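Local coordinates for protein dihydropteroate synthase (Mycobacterium smegmatis, PDB 6OMZ) that probably catalyses the condensation of para-aminobenzoate with 6-hydroxymethyl-7,8-dihydropterin diphosphate to give 7,8-dihydropteroate, the immediate precursor of folate derivatives, at residues P87-L92 with A115-V120; E138-W143 with G184-R189; V28-D33 with D45-H50. The protein carries 1 engineered substitution. All coordinates share one frame; numbering follows the deposited sequence.

Interaction 1: P87-L92 with A115-V120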
ATOM      1  N   PRO A  87      16.044   0.854  11.703  1.00 16.53           N
ATOM      2  CA  PRO A  87      16.545   2.173  12.148  1.00 18.53           C
ATOM      3  C   PRO A  87      15.649   3.318  11.720  1.00 17.29           C
ATOM      4  O   PRO A  87      15.504   4.308  12.448  1.00 16.40           O
ATOM      5  CB  PRO A  87      17.930   2.278  11.487  1.00 20.70           C
ATOM      6  CG  PRO A  87      18.316   0.863  11.149  1.00 21.57           C
ATOM      7  CD  PRO A  87      17.024   0.173  10.832  1.00 15.89           C
ATOM      8  N   VAL A  88      15.072   3.210  10.524  1.00 15.09           N
ATOM      9  CA  VAL A  88      14.176   4.242  10.022  1.00 15.33           C
ATOM     10  C   VAL A  88      12.904   4.272  10.852  1.00 11.86           C
ATOM     11  O   VAL A  88      12.427   5.341  11.252  1.00 14.82           O
ATOM     12  CB  VAL A  88      13.875   3.992   8.531  1.00 18.93           C
ATOM     13  CG1 VAL A  88      12.811   4.970   8.015  1.00 19.05           C
ATOM     14  CG2 VAL A  88      15.159   4.088   7.707  1.00 17.59           C
ATOM     15  N   ILE A  89      12.341   3.097  11.124  1.00 15.43           N
ATOM     16  CA  ILE A  89      11.115   3.019  11.907  1.00 13.88           C
ATOM     17  C   ILE A  89      11.351   3.539  13.316  1.00 15.91           C
ATOM     18  O   ILE A  89      10.504   4.246  13.876  1.00 18.13           O
ATOM     19  CB  ILE A  89      10.588   1.570  11.908  1.00 14.68           C
ATOM     20  CG1 ILE A  89      10.172   1.161  10.484  1.00 13.77           C
ATOM     21  CG2 ILE A  89       9.404   1.418  12.872  1.00 15.00           C
ATOM     22  CD1 ILE A  89       9.912  -0.354  10.334  1.00 15.59           C
ATOM     23  N   ARG A  90      12.494   3.195  13.917  1.00 12.02           N
ATOM     24  CA  ARG A  90      12.773   3.659  15.275  1.00 16.78           C
ATOM     25  C   ARG A  90      12.797   5.182  15.353  1.00 21.25           C
ATOM     26  O   ARG A  90      12.224   5.776  16.279  1.00 18.44           O
ATOM     27  CB  ARG A  90      14.096   3.080  15.787  1.00 19.56           C
ATOM     28  CG  ARG A  90      13.969   1.711  16.451  1.00 28.92           C
ATOM     29  CD  ARG A  90      15.258   1.323  17.186  1.00 30.09           C
ATOM     30  NE  ARG A  90      16.365   1.099  16.255  1.00 33.48           N
ATOM     31  CZ  ARG A  90      16.630  -0.071  15.672  1.00 33.15           C
ATOM     32  NH1 ARG A  90      15.868  -1.129  15.922  1.00 30.62           N
ATOM     33  NH2 ARG A  90      17.655  -0.182  14.836  1.00 29.87           N
ATOM     34  N   GLU A  91      13.446   5.841  14.390  1.00 15.78           N
ATOM     35  CA  GLU A  91      13.552   7.298  14.473  1.00 18.73           C
ATOM     36  C   GLU A  91      12.215   7.984  14.181  1.00 19.14           C
ATOM     37  O   GLU A  91      11.879   8.994  14.813  1.00 19.33           O
ATOM     38  CB  GLU A  91      14.649   7.794  13.533  1.00 22.22           C
ATOM     39  CG  GLU A  91      15.995   7.161  13.833  1.00 43.94           C
ATOM     40  CD  GLU A  91      17.147   7.817  13.102  1.00 61.51           C
ATOM     41  OE1 GLU A  91      17.069   9.033  12.827  1.00 68.77           O
ATOM     42  OE2 GLU A  91      18.135   7.110  12.806  1.00 66.29           O
ATOM     43  N   LEU A  92      11.431   7.447  13.243  1.00 15.60           N
ATOM     44  CA  LEU A  92      10.139   8.059  12.944  1.00 22.04           C
ATOM     45  C   LEU A  92       9.143   7.822  14.073  1.00 18.84           C
ATOM     46  O   LEU A  92       8.341   8.705  14.400  1.00 16.94           O
ATOM     47  CB  LEU A  92       9.594   7.522  11.618  1.00 16.86           C
ATOM     48  CG  LEU A  92      10.377   7.890  10.349  1.00 15.92           C
ATOM     49  CD1 LEU A  92       9.787   7.198   9.132  1.00 19.20           C
ATOM     50  CD2 LEU A  92      10.408   9.417  10.135  1.00 17.66           C
ATOM     51  N   ALA A 115      10.384  -2.179  16.664  1.00 13.26           N
ATOM     52  CA  ALA A 115      10.986  -0.873  16.431  1.00 15.31           C
ATOM     53  C   ALA A 115       9.985   0.274  16.486  1.00 15.27           C
ATOM     54  O   ALA A 115      10.409   1.434  16.433  1.00 17.82           O
ATOM     55  CB  ALA A 115      11.693  -0.840  15.074  1.00 18.74           C
ATOM     56  N   GLY A 116       8.687  -0.010  16.555  1.00 25.95           N
ATOM     57  CA  GLY A 116       7.689   1.034  16.723  1.00 29.75           C
ATOM     58  C   GLY A 116       6.630   1.102  15.643  1.00 24.27           C
ATOM     59  O   GLY A 116       5.762   1.984  15.716  1.00 23.65           O
ATOM     60  N   ALA A 117       6.657   0.235  14.633  1.00 19.70           N
ATOM     61  CA  ALA A 117       5.578   0.191  13.662  1.00 16.88           C
ATOM     62  C   ALA A 117       4.289  -0.228  14.358  1.00 24.61           C
ATOM     63  O   ALA A 117       4.302  -0.993  15.323  1.00 21.81           O
ATOM     64  CB  ALA A 117       5.899  -0.787  12.533  1.00 15.76           C
ATOM     65  N   HIS A 118       3.169   0.292  13.869  1.00 14.82           N
ATOM     66  CA  HIS A 118       1.867   0.008  14.468  1.00 14.44           C
ATOM     67  C   HIS A 118       0.878  -0.649  13.520  1.00 12.23           C
ATOM     68  O   HIS A 118      -0.255  -0.921  13.931  1.00 20.09           O
ATOM     69  CB  HIS A 118       1.238   1.293  15.026  1.00 17.71           C
ATOM     70  CG  HIS A 118       1.816   1.725  16.338  1.00 30.85           C
ATOM     71  ND1 HIS A 118       1.643   2.996  16.845  1.00 35.63           N
ATOM     72  CD2 HIS A 118       2.559   1.054  17.251  1.00 35.52           C
ATOM     73  CE1 HIS A 118       2.259   3.090  18.011  1.00 38.35           C
ATOM     74  NE2 HIS A 118       2.823   1.926  18.280  1.00 37.95           N
ATOM     75  N   ILE A 119       1.257  -0.880  12.262  1.00 13.13           N
ATOM     76  CA  ILE A 119       0.427  -1.551  11.267  1.00 11.70           C
ATOM     77  C   ILE A 119       1.353  -2.444  10.448  1.00 12.23           C
ATOM     78  O   ILE A 119       2.498  -2.079  10.189  1.00 13.19           O
ATOM     79  CB  ILE A 119      -0.270  -0.525  10.335  1.00 11.59           C
ATOM     80  CG1 ILE A 119      -1.185   0.434  11.106  1.00 14.92           C
ATOM     81  CG2 ILE A 119      -1.041  -1.216   9.198  1.00 11.54           C
ATOM     82  CD1 ILE A 119      -1.572   1.631  10.239  1.00 16.83           C
ATOM     83  N   VAL A 120       0.859  -3.604  10.016  1.00  9.84           N
ATOM     84  CA  VAL A 120       1.600  -4.491   9.118  1.00 11.08           C
ATOM     85  C   VAL A 120       0.901  -4.489   7.766  1.00 12.14           C
ATOM     86  O   VAL A 120      -0.305  -4.752   7.689  1.00 11.10           O
ATOM     87  CB  VAL A 120       1.698  -5.927   9.666  1.00 12.46           C
ATOM     88  CG1 VAL A 120       2.412  -6.835   8.638  1.00 17.14           C
ATOM     89  CG2 VAL A 120       2.442  -5.934  10.985  1.00 11.37           C
TER

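Interaction 2: E138-W143 with G184-R189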
ATOM      1  N   GLU A 138      -0.905 -12.098  17.950  1.00 18.76           N
ATOM      2  CA  GLU A 138      -0.253 -11.772  19.215  1.00 20.85           C
ATOM      3  C   GLU A 138      -0.107 -10.265  19.395  1.00 20.17           C
ATOM      4  O   GLU A 138      -0.337  -9.737  20.493  1.00 22.20           O
ATOM      5  CB  GLU A 138       1.120 -12.454  19.277  1.00 22.48           C
ATOM      6  CG  GLU A 138       1.760 -12.506  20.669  1.00 31.86           C
ATOM      7  CD  GLU A 138       2.333 -11.171  21.139  1.00 48.70           C
ATOM      8  OE1 GLU A 138       2.766 -10.358  20.286  1.00 41.79           O
ATOM      9  OE2 GLU A 138       2.345 -10.936  22.372  1.00 57.24           O
ATOM     10  N   ALA A 139       0.281  -9.552  18.330  1.00 17.79           N
ATOM     11  CA  ALA A 139       0.628  -8.139  18.470  1.00 22.88           C
ATOM     12  C   ALA A 139      -0.599  -7.247  18.626  1.00 21.68           C
ATOM     13  O   ALA A 139      -0.496  -6.155  19.200  1.00 20.16           O
ATOM     14  CB  ALA A 139       1.462  -7.685  17.270  1.00 17.79           C
ATOM     15  N   LYS A 140      -1.751  -7.684  18.118  1.00 19.83           N
ATOM     16  CA  LYS A 140      -3.008  -6.942  18.242  1.00 18.05           C
ATOM     17  C   LYS A 140      -2.907  -5.542  17.629  1.00 21.02           C
ATOM     18  O   LYS A 140      -3.305  -4.539  18.228  1.00 22.14           O
ATOM     19  CB  LYS A 140      -3.460  -6.892  19.704  1.00 20.06           C
ATOM     20  CG  LYS A 140      -3.811  -8.278  20.262  1.00 26.74           C
ATOM     21  CD  LYS A 140      -4.460  -8.194  21.631  1.00 34.36           C
ATOM     22  CE  LYS A 140      -5.103  -9.518  22.006  1.00 41.57           C
ATOM     23  NZ  LYS A 140      -6.291  -9.813  21.140  1.00 41.12           N
ATOM     24  N   VAL A 141      -2.368  -5.483  16.414  1.00 17.22           N
ATOM     25  CA  VAL A 141      -2.282  -4.259  15.626  1.00 14.95           C
ATOM     26  C   VAL A 141      -2.987  -4.516  14.303  1.00 17.13           C
ATOM     27  O   VAL A 141      -3.260  -5.679  13.948  1.00 16.64           O
ATOM     28  CB  VAL A 141      -0.812  -3.812  15.410  1.00 15.91           C
ATOM     29  CG1 VAL A 141      -0.141  -3.459  16.748  1.00 17.04           C
ATOM     30  CG2 VAL A 141      -0.034  -4.889  14.648  1.00 17.82           C
ATOM     31  N   PRO A 142      -3.329  -3.466  13.551  1.00 14.63           N
ATOM     32  CA  PRO A 142      -4.012  -3.682  12.273  1.00 11.96           C
ATOM     33  C   PRO A 142      -3.144  -4.433  11.271  1.00 13.29           C
ATOM     34  O   PRO A 142      -1.916  -4.310  11.247  1.00 13.62           O
ATOM     35  CB  PRO A 142      -4.326  -2.260  11.787  1.00 16.98           C
ATOM     36  CG  PRO A 142      -4.404  -1.455  13.035  1.00 17.02           C
ATOM     37  CD  PRO A 142      -3.328  -2.037  13.926  1.00 19.03           C
ATOM     38  N   TRP A 143      -3.813  -5.218  10.428  1.00 10.83           N
ATOM     39  CA  TRP A 143      -3.160  -6.011   9.392  1.00 12.38           C
ATOM     40  C   TRP A 143      -3.840  -5.690   8.069  1.00 14.39           C
ATOM     41  O   TRP A 143      -5.055  -5.883   7.937  1.00 15.39           O
ATOM     42  CB  TRP A 143      -3.264  -7.504   9.720  1.00 16.43           C
ATOM     43  CG  TRP A 143      -2.456  -8.457   8.857  1.00 15.51           C
ATOM     44  CD1 TRP A 143      -1.477  -8.141   7.950  1.00 14.03           C
ATOM     45  CD2 TRP A 143      -2.575  -9.887   8.837  1.00 14.06           C
ATOM     46  NE1 TRP A 143      -0.980  -9.290   7.374  1.00 16.33           N
ATOM     47  CE2 TRP A 143      -1.635 -10.373   7.900  1.00 14.89           C
ATOM     48  CE3 TRP A 143      -3.383 -10.803   9.523  1.00 16.61           C
ATOM     49  CZ2 TRP A 143      -1.481 -11.735   7.634  1.00 13.25           C
ATOM     50  CZ3 TRP A 143      -3.224 -12.161   9.262  1.00 15.10           C
ATOM     51  CH2 TRP A 143      -2.278 -12.613   8.321  1.00 12.42           C
ATOM     52  N   GLY A 184      -6.961 -15.895  15.190  1.00 19.29           N
ATOM     53  CA  GLY A 184      -7.053 -15.101  16.405  1.00 24.36           C
ATOM     54  C   GLY A 184      -6.908 -13.603  16.210  1.00 25.44           C
ATOM     55  O   GLY A 184      -6.878 -12.865  17.201  1.00 25.46           O
ATOM     56  N   VAL A 185      -6.805 -13.122  14.975  1.00 20.98           N
ATOM     57  CA  VAL A 185      -6.831 -11.685  14.738  1.00 20.69           C
ATOM     58  C   VAL A 185      -8.259 -11.183  14.913  1.00 27.35           C
ATOM     59  O   VAL A 185      -9.219 -11.818  14.454  1.00 21.39           O
ATOM     60  CB  VAL A 185      -6.286 -11.364  13.334  1.00 22.55           C
ATOM     61  CG1 VAL A 185      -6.346  -9.856  13.057  1.00 21.95           C
ATOM     62  CG2 VAL A 185      -4.852 -11.851  13.206  1.00 18.65           C
ATOM     63  N   GLU A 186      -8.416 -10.051  15.595  1.00 22.10           N
ATOM     64  CA  GLU A 186      -9.762  -9.525  15.789  1.00 20.43           C
ATOM     65  C   GLU A 186     -10.267  -8.925  14.480  1.00 20.07           C
ATOM     66  O   GLU A 186      -9.511  -8.244  13.777  1.00 20.77           O
ATOM     67  CB  GLU A 186      -9.798  -8.476  16.899  1.00 23.72           C
ATOM     68  CG  GLU A 186      -9.328  -8.985  18.268  1.00 40.21           C
ATOM     69  CD  GLU A 186     -10.295  -9.963  18.927  1.00 60.67           C
ATOM     70  OE1 GLU A 186      -9.900 -10.598  19.930  1.00 69.15           O
ATOM     71  OE2 GLU A 186     -11.446 -10.096  18.451  1.00 67.32           O
ATOM     72  N   PRO A 187     -11.522  -9.188  14.109  1.00 25.53           N
ATOM     73  CA  PRO A 187     -12.024  -8.698  12.811  1.00 21.61           C
ATOM     74  C   PRO A 187     -11.879  -7.199  12.641  1.00 23.72           C
ATOM     75  O   PRO A 187     -11.602  -6.729  11.529  1.00 21.86           O
ATOM     76  CB  PRO A 187     -13.503  -9.119  12.827  1.00 25.04           C
ATOM     77  CG  PRO A 187     -13.598 -10.197  13.846  1.00 31.75           C
ATOM     78  CD  PRO A 187     -12.546  -9.923  14.874  1.00 27.81           C
ATOM     79  N   GLU A 188     -12.027  -6.439  13.731  1.00 22.50           N
ATOM     80  CA  GLU A 188     -11.926  -4.990  13.641  0.58 18.27           C
ATOM     81  C   GLU A 188     -10.538  -4.513  13.221  1.00 23.28           C
ATOM     82  O   GLU A 188     -10.399  -3.353  12.832  1.00 23.38           O
ATOM     83  CB  GLU A 188     -12.300  -4.352  14.982  0.58 24.50           C
ATOM     84  CG  GLU A 188     -13.747  -4.585  15.427  0.58 28.66           C
ATOM     85  CD  GLU A 188     -13.979  -5.944  16.072  0.58 28.15           C
ATOM     86  OE1 GLU A 188     -13.007  -6.707  16.267  0.58 20.12           O
ATOM     87  OE2 GLU A 188     -15.150  -6.247  16.391  0.58 31.69           O
ATOM     88  N   ARG A 189      -9.517  -5.367  13.272  1.00 18.77           N
ATOM     89  CA  ARG A 189      -8.155  -4.935  12.974  1.00 17.86           C
ATOM     90  C   ARG A 189      -7.721  -5.235  11.543  1.00 18.89           C
ATOM     91  O   ARG A 189      -6.567  -4.994  11.190  1.00 20.20           O
ATOM     92  CB  ARG A 189      -7.185  -5.567  13.978  1.00 22.31           C
ATOM     93  CG  ARG A 189      -7.478  -5.114  15.405  1.00 22.23           C
ATOM     94  CD  ARG A 189      -6.286  -5.262  16.331  1.00 29.45           C
ATOM     95  NE  ARG A 189      -6.527  -4.596  17.611  1.00 31.95           N
ATOM     96  CZ  ARG A 189      -6.856  -5.218  18.738  1.00 28.24           C
ATOM     97  NH1 ARG A 189      -6.974  -6.540  18.766  1.00 31.30           N
ATOM     98  NH2 ARG A 189      -7.054  -4.519  19.847  1.00 30.47           N
TER
HETATM   99  O   HOH W   1      -5.675 -10.729  18.291  1.00 21.71           O
HETATM  100  O   HOH W   2      -7.983  -7.960  20.987  1.00 46.29           O

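Interaction 3: V28-D33 with D45-H50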
ATOM      1  N   VAL A  28       7.739   5.271   2.145  1.00 12.66           N
ATOM      2  CA  VAL A  28       9.185   5.420   2.289  1.00 11.40           C
ATOM      3  C   VAL A  28       9.787   4.031   2.106  1.00 15.23           C
ATOM      4  O   VAL A  28       9.632   3.166   2.978  1.00 16.92           O
ATOM      5  CB  VAL A  28       9.586   6.017   3.646  1.00 17.44           C
ATOM      6  CG1 VAL A  28      11.113   6.045   3.803  1.00 14.20           C
ATOM      7  CG2 VAL A  28       9.006   7.428   3.811  1.00 13.63           C
ATOM      8  N   ASN A  29      10.439   3.796   0.973  1.00 11.66           N
ATOM      9  CA  ASN A  29      11.173   2.551   0.767  1.00 14.65           C
ATOM     10  C   ASN A  29      12.653   2.855   0.963  1.00 15.85           C
ATOM     11  O   ASN A  29      13.243   3.630   0.201  1.00 16.31           O
ATOM     12  CB  ASN A  29      10.903   1.939  -0.606  1.00 15.15           C
ATOM     13  CG  ASN A  29      11.478   0.540  -0.725  1.00 22.57           C
ATOM     14  OD1 ASN A  29      12.695   0.368  -0.794  1.00 19.68           O
ATOM     15  ND2 ASN A  29      10.609  -0.468  -0.728  1.00 20.17           N
ATOM     16  N   VAL A  30      13.233   2.268   2.014  1.00 14.03           N
ATOM     17  CA  VAL A  30      14.596   2.596   2.417  1.00 19.65           C
ATOM     18  C   VAL A  30      15.574   2.189   1.337  1.00 18.07           C
ATOM     19  O   VAL A  30      16.567   2.881   1.084  1.00 19.56           O
ATOM     20  CB  VAL A  30      14.942   1.917   3.754  1.00 23.08           C
ATOM     21  CG1 VAL A  30      16.353   2.322   4.199  1.00 16.77           C
ATOM     22  CG2 VAL A  30      13.916   2.287   4.803  1.00 28.41           C
ATOM     23  N   THR A  31      15.314   1.053   0.689  1.00 17.08           N
ATOM     24  CA  THR A  31      16.212   0.577  -0.351  1.00 19.87           C
ATOM     25  C   THR A  31      16.152   1.491  -1.566  1.00 20.76           C
ATOM     26  O   THR A  31      17.191   1.884  -2.117  1.00 23.36           O
ATOM     27  CB  THR A  31      15.856  -0.863  -0.724  1.00 26.73           C
ATOM     28  OG1 THR A  31      16.196  -1.732   0.369  1.00 24.82           O
ATOM     29  CG2 THR A  31      16.613  -1.296  -1.967  1.00 24.34           C
ATOM     30  N   GLN A  32      14.940   1.851  -1.994  1.00 19.47           N
ATOM     31  CA  GLN A  32      14.821   2.748  -3.139  1.00 25.19           C
ATOM     32  C   GLN A  32      15.397   4.127  -2.822  1.00 22.84           C
ATOM     33  O   GLN A  32      16.140   4.699  -3.632  1.00 24.81           O
ATOM     34  CB  GLN A  32      13.360   2.853  -3.580  1.00 28.90           C
ATOM     35  CG  GLN A  32      13.186   3.273  -5.042  1.00 53.95           C
ATOM     36  CD  GLN A  32      13.686   2.217  -6.024  1.00 73.68           C
ATOM     37  OE1 GLN A  32      14.846   2.237  -6.442  1.00 81.94           O
ATOM     38  NE2 GLN A  32      12.809   1.290  -6.393  1.00 79.63           N
ATOM     39  N   ASP A  33      15.088   4.670  -1.640  1.00 22.50           N
ATOM     40  CA  ASP A  33      15.657   5.964  -1.264  1.00 25.27           C
ATOM     41  C   ASP A  33      17.176   5.928  -1.276  1.00 24.24           C
ATOM     42  O   ASP A  33      17.819   6.892  -1.701  1.00 27.82           O
ATOM     43  CB  ASP A  33      15.159   6.394   0.113  1.00 20.69           C
ATOM     44  CG  ASP A  33      13.717   6.854   0.089  1.00 24.56           C
ATOM     45  OD1 ASP A  33      13.111   6.882  -1.011  1.00 21.91           O
ATOM     46  OD2 ASP A  33      13.191   7.182   1.172  1.00 20.43           O
ATOM     47  N   ASP A  45      19.344   8.214   7.329  1.00 20.84           N
ATOM     48  CA  ASP A  45      18.957   9.612   7.526  1.00 23.29           C
ATOM     49  C   ASP A  45      18.140  10.143   6.351  1.00 26.60           C
ATOM     50  O   ASP A  45      17.215  10.942   6.541  1.00 24.34           O
ATOM     51  CB  ASP A  45      20.195  10.485   7.749  1.00 26.47           C
ATOM     52  CG  ASP A  45      20.936  10.136   9.032  1.00 41.24           C
ATOM     53  OD1 ASP A  45      20.315   9.549   9.945  1.00 42.93           O
ATOM     54  OD2 ASP A  45      22.141  10.452   9.124  1.00 47.47           O
ATOM     55  N   ARG A  46      18.480   9.736   5.126  1.00 19.19           N
ATOM     56  CA  ARG A  46      17.710  10.187   3.969  1.00 20.17           C
ATOM     57  C   ARG A  46      16.283   9.661   4.030  1.00 16.51           C
ATOM     58  O   ARG A  46      15.331  10.393   3.733  1.00 16.25           O
ATOM     59  CB  ARG A  46      18.386   9.745   2.669  1.00 24.84           C
ATOM     60  CG  ARG A  46      17.838  10.440   1.424  1.00 34.57           C
ATOM     61  CD  ARG A  46      17.669   9.500   0.237  1.00 43.54           C
ATOM     62  NE  ARG A  46      18.894   9.298  -0.535  1.00 55.87           N
ATOM     63  CZ  ARG A  46      19.096   9.763  -1.767  1.00 62.61           C
ATOM     64  NH1 ARG A  46      18.156  10.468  -2.385  1.00 63.40           N
ATOM     65  NH2 ARG A  46      20.243   9.515  -2.387  1.00 66.24           N
ATOM     66  N   ALA A  47      16.116   8.390   4.416  1.00 16.68           N
ATOM     67  CA  ALA A  47      14.777   7.815   4.509  1.00 15.82           C
ATOM     68  C   ALA A  47      13.988   8.452   5.642  1.00 17.16           C
ATOM     69  O   ALA A  47      12.784   8.702   5.504  1.00 16.21           O
ATOM     70  CB  ALA A  47      14.861   6.296   4.699  1.00 19.66           C
ATOM     71  N   VAL A  48      14.645   8.729   6.768  1.00 14.68           N
ATOM     72  CA  VAL A  48      13.955   9.392   7.869  1.00 14.82           C
ATOM     73  C   VAL A  48      13.506  10.791   7.457  1.00 20.30           C
ATOM     74  O   VAL A  48      12.365  11.194   7.715  1.00 18.19           O
ATOM     75  CB  VAL A  48      14.847   9.425   9.122  1.00 17.26           C
ATOM     76  CG1 VAL A  48      14.299  10.415  10.141  1.00 17.79           C
ATOM     77  CG2 VAL A  48      14.962   8.026   9.717  1.00 21.06           C
ATOM     78  N   GLU A  49      14.397  11.559   6.817  1.00 16.31           N
ATOM     79  CA  GLU A  49      14.000  12.895   6.377  1.00 21.13           C
ATOM     80  C   GLU A  49      12.885  12.823   5.342  1.00 19.34           C
ATOM     81  O   GLU A  49      12.025  13.709   5.288  1.00 18.71           O
ATOM     82  CB  GLU A  49      15.200  13.656   5.809  1.00 23.62           C
ATOM     83  CG  GLU A  49      16.265  14.004   6.847  1.00 35.62           C
ATOM     84  CD  GLU A  49      15.756  14.920   7.953  1.00 51.61           C
ATOM     85  OE1 GLU A  49      14.806  15.702   7.712  1.00 56.25           O
ATOM     86  OE2 GLU A  49      16.314  14.856   9.071  1.00 54.99           O
ATOM     87  N   HIS A  50      12.890  11.775   4.517  1.00 18.85           N
ATOM     88  CA  HIS A  50      11.799  11.558   3.571  1.00 17.87           C
ATOM     89  C   HIS A  50      10.471  11.379   4.304  1.00 19.26           C
ATOM     90  O   HIS A  50       9.478  12.051   3.994  1.00 17.69           O
ATOM     91  CB  HIS A  50      12.116  10.340   2.698  1.00 19.23           C
ATOM     92  CG  HIS A  50      11.156  10.135   1.568  1.00 19.37           C
ATOM     93  ND1 HIS A  50      11.106   8.969   0.840  1.00 18.89           N
ATOM     94  CD2 HIS A  50      10.218  10.953   1.034  1.00 22.74           C
ATOM     95  CE1 HIS A  50      10.175   9.071  -0.091  1.00 21.04           C
ATOM     96  NE2 HIS A  50       9.627  10.268   0.000  1.00 20.61           N
TER

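Interaction 1: P87-L92 with A115-V120
A115 rests against I89 and R90 where two neighbouring helices of the TIM barrel meet: helix 78-93 on one side, and on the other the turn that brings the chain from helix 106-114 into strand 119-122. Its methyl is wedged between two side chains, with CB 3.7 Å from CG of R90 and 3.9 Å from CG2 of I89. The carbonyl of A115 turns the same way; its O lies 3.4 Å from CA of R90, a CA-H...O contact with an angle of 146° at the hydrogen. The guanidinium of R90 stands obliquely to the A115 methyl while the aliphatic part of the chain does the packing.

G116 follows with positive phi (122°) and ends helix 106-114 in a Schellman motif, where the chain leaves the helix beside helix 78-93. Here the I89 methyl CG2 lies 3.9 Å from the carbonyl carbon of G116. No hydrogen bond crosses between the segments; the hold is van der Waals packing plus that one CA-H...O contact.

Past G116 the chain heads for the sheet. I89 also packs on I99 and V64 of strands 98-102 and 61-65 and on A112 of helix 106-114, which sets it in the layer between barrel and helices, with R90 on the outer side. A117 is the last residue to touch. CG1 of I89 lies beside the backbone N (chi1 -65°), which turns CG2 anti to it and across the turn, 4.2 Å from CB of A117 and 3.5 Å from the A117 backbone N.

Interaction 2: E138-W143 with G184-R189
K140 meets R189 just where helix 132-139 gives way, with positive phi (59°), to the connection into strand 143-146 of the TIM barrel. The R189 chain, extended from CG to NE, runs past the K140 backbone and lays one face of its guanidinium over the carbonyl: K140 O sits 3.3 Å from R189 NE, above the plane and at too poor an angle for a hydrogen bond. Beside it, CB of K140 is 3.7 Å from NH1 of R189.

The lysine bends at chi4 (-68°), bringing K140 NZ to a long salt bridge with E186, 3.9 Å to OE1. One water accepts from R189 NH1 at 2.8 Å, though its approach to K140 NZ is doubtfully short; another links NZ to the carbonyl of G184.

V141 turns its side chain the other way, onto L136 and L113. At P142 the backbones close in, and its CA makes a CA-H...O contact with the R189 carbonyl. W143 then donates from its N to the same R189 O, 2.9 Å and 160°, starting the parallel pairing that W143 continues with V191 of strand 190-193. Its ring meets CG2 of V185 obliquely through CE3, and both side chains also touch A180 of helix 165-182.

The like charges of K140 NZ and R189 NH1, 4.1 Å apart, are probably made more tolerable by the E186 carboxylate, although its bridge to the lysine is long.

Interaction 3: V28-D33 with D45-H50
A histidine-carboxylate hydrogen bond joins the short helix 30-35 to helix 44-56: H50 donates from ND1 to OD2 of D33, 2.8 Å long and 159° at the hydrogen. The acceptor lies close to the plane of the imidazole, at its edge. On the aspartate side the donor comes in on the syn side of OD2, tilted from the carboxylate plane, and the carboxylate and ring planes are turned about 50° from each other. With chi1 at -172°, CG of H50 points opposite the backbone N, carrying the ring off helix 44-56 and across to D33. The negative carboxylate would probably favour the ND1-H form of the ring.

V28, next to last in strand 23-29, lies over one face of this ring. Its CG2 is 4.2 Å from the ring centroid, a CH-pi contact displaced toward the rim. The other branch, CG1, packs on CB of A47 at 3.9 Å. A47 is the small residue at the middle of the interface: V30 adds its CG2 at 4.1 Å from the A47 CB, and D33 OD2 is close to the same methyl.

Nearer the solvent, R46 bends at chi2 and chi3 to place one face of its guanidinium over the carbonyl of D33. NE of R46 is 2.9 Å from D33 O but does not aim its hydrogen at it.

The turn from strand to helix is held by N29, the N-cap, whose OD1 accepts from Q32 N at 2.9 Å. V28 pairs through its backbone with D63 and G65 of strand 61-65 and also packs on I62, while V30 and A47 both lean on V88 of helix 78-93; the contact thus fills the corner between the first barrel strand, helix 44-56 and the next helix around.

From the N terminus, interaction 3 comes first, closing the short excursion from strand 23-29 through helix 30-35 to helix 44-56. Interaction 1 follows, its loop spanning strand 98-102 and helix 106-114, and interaction 2 closes the longest, from the end of helix 132-139 to the entry of strand 190-193. The three loops are in series; none nests or crosses. Neighbours touch all the same: L92 and E91 of interaction 1 pack on V48 of interaction 3, and V120 N probably donates to P142 O of interaction 2. Interactions 2 and 3 stay apart, about 16 Å between nearest atoms, so 87-92 and 115-120 bridge them around the barrel wall.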